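Side-chain contact in endo-beta-N-acetylglucosaminidase F1 (Bacteroides thetaiotaomicron VPI-5482, PDB 6TCV), which probably hydrolyses the chitobiose core of high-mannose N-glycans, cutting between its two N-acetylglucosamine residues: residues V217-N220 and P221-Y225. The protein carries 2 engineered substitutions. Residues are numbered along the deposited sequence; the frame is centred on the assembly and turned at random.
Sequences VQCN and PNVQY. With MAN (alpha-D-mannopyranose), chain B; MAN (alpha-D-mannopyranose), chain C.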
# COMPACT_ATOMS: atom_id res chain seq x y z
N VAL A 217 7.25 -0.51 17.44
CA VAL A 217 7.85 0.19 16.31
C VAL A 217 8.95 1.06 16.89
O VAL A 217 8.72 1.89 17.80
CB VAL A 217 6.79 1.05 15.61
CG1 VAL A 217 7.39 1.90 14.50
CG2 VAL A 217 5.68 0.19 15.08
N GLN A 218 10.15 0.91 16.36
CA GLN A 218 11.31 1.67 16.78
C GLN A 218 11.82 2.41 15.57
O GLN A 218 12.22 1.78 14.57
CB GLN A 218 12.37 0.72 17.36
CG GLN A 218 13.64 1.46 17.82
CD GLN A 218 14.71 0.54 18.40
OE1 GLN A 218 14.50 -0.07 19.45
NE2 GLN A 218 15.87 0.48 17.77
N CYS A 219 11.91 3.72 15.67
CA CYS A 219 12.29 4.57 14.54
C CYS A 219 13.67 5.12 14.83
O CYS A 219 13.91 5.77 15.86
CB CYS A 219 11.30 5.74 14.42
SG CYS A 219 9.66 5.18 13.88
N ASN A 220 14.59 4.88 13.91
CA ASN A 220 15.92 5.46 13.99
C ASN A 220 15.83 6.97 13.79
O ASN A 220 14.78 7.51 13.43
CB ASN A 220 16.91 4.75 13.05
CG ASN A 220 16.68 5.07 11.61
OD1 ASN A 220 16.52 6.24 11.22
ND2 ASN A 220 16.83 4.06 10.75
N PRO A 221 16.91 7.69 14.05
CA PRO A 221 16.77 9.16 13.99
C PRO A 221 16.39 9.71 12.64
O PRO A 221 15.72 10.76 12.56
CB PRO A 221 18.15 9.68 14.43
CG PRO A 221 18.71 8.57 15.28
CD PRO A 221 18.22 7.29 14.61
N ASN A 222 16.73 9.05 11.54
CA ASN A 222 16.34 9.51 10.23
C ASN A 222 14.86 9.30 9.96
O ASN A 222 14.17 10.19 9.42
CB ASN A 222 17.19 8.80 9.21
CG ASN A 222 18.66 9.05 9.39
OD1 ASN A 222 19.11 10.19 9.53
ND2 ASN A 222 19.41 7.97 9.54
N VAL A 223 14.34 8.11 10.30
CA VAL A 223 12.92 7.86 10.19
C VAL A 223 12.14 8.83 11.08
O VAL A 223 11.14 9.43 10.65
CB VAL A 223 12.62 6.38 10.52
CG1 VAL A 223 11.14 6.11 10.54
CG2 VAL A 223 13.26 5.47 9.51
N GLN A 224 12.58 8.97 12.31
CA GLN A 224 11.86 9.83 13.25
C GLN A 224 11.84 11.27 12.75
O GLN A 224 10.83 11.96 12.89
CB GLN A 224 12.48 9.72 14.63
CG GLN A 224 11.61 10.41 15.73
CD GLN A 224 10.29 9.67 15.88
OE1 GLN A 224 10.27 8.47 16.12
NE2 GLN A 224 9.16 10.38 15.80
N TYR A 225 12.95 11.74 12.15
CA TYR A 225 12.99 13.10 11.64
C TYR A 225 11.94 13.29 10.54
O TYR A 225 11.25 14.31 10.49
CB TYR A 225 14.37 13.40 11.05
CG TYR A 225 14.52 14.86 10.69
CD1 TYR A 225 14.16 15.31 9.45
CD2 TYR A 225 15.06 15.76 11.60
CE1 TYR A 225 14.29 16.62 9.12
CE2 TYR A 225 15.22 17.08 11.25
CZ TYR A 225 14.82 17.49 10.03
OH TYR A 225 14.97 18.84 9.71
C1 MAN B . 20.02 2.81 11.46
C2 MAN B . 20.28 4.28 11.17
C3 MAN B . 21.55 4.44 10.34
C4 MAN B . 22.72 3.74 11.03
C5 MAN B . 22.34 2.28 11.22
C6 MAN B . 23.39 1.50 11.96
O2 MAN B . 20.37 4.98 12.42
O3 MAN B . 21.79 5.83 10.15
O4 MAN B . 23.89 3.80 10.21
O5 MAN B . 21.16 2.21 12.04
O6 MAN B . 23.04 0.09 11.97
C1 MAN C . 19.96 0.01 9.25
C2 MAN C . 19.36 0.75 10.43
C3 MAN C . 17.87 0.43 10.50
C4 MAN C . 17.17 0.73 9.18
C5 MAN C . 17.89 0.05 8.01
C6 MAN C . 17.39 0.51 6.66
O2 MAN C . 19.63 2.16 10.26
O3 MAN C . 17.26 1.24 11.51
O4 MAN C . 15.85 0.19 9.20
O5 MAN C . 19.30 0.37 8.05
O6 MAN C . 18.15 -0.12 5.61
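With its chi1 near +73°, Asn220 sets CG between its own backbone N and carbonyl carbon, which brings OD1 over the first turn of helix 221-228, within reach of the backbone N atoms of Asn222 and Val223. There OD1 takes a nearly straight bond from Val223 N (3.0 Å, 167° at the hydrogen), the donor lying above the carbonyl plane, and a weak, bent one from Asn222 N. The main chain joins in, Gln224 N reaching Asn220 O at 2.9 Å. One residue earlier, Cys219 holds SG anti to its carbonyl carbon (chi1 -69°) and lays it 3.8 Å from Val223 CG1, while Gln224, its NE2 bonded to Asp228, brings OE1 within 3.4 Å of Cys219 CB. The other end of the Asn220 amide serves the sugar: ND2 donates almost linearly to O3 of the chain C mannose (3.0 Å) and weakly to Asn177, whose OD1 also receives Asn222 ND2; Asn222 OD1 accepts from Lys439. With an alanine here, Val223 N would probably lose its side-chain acceptor and O3 of that mannose this donor. At the start of helix 221-228, the amide thus forms a classic asparagine N-cap, its second arm turned to a mannose-binding surface of the substrate complex.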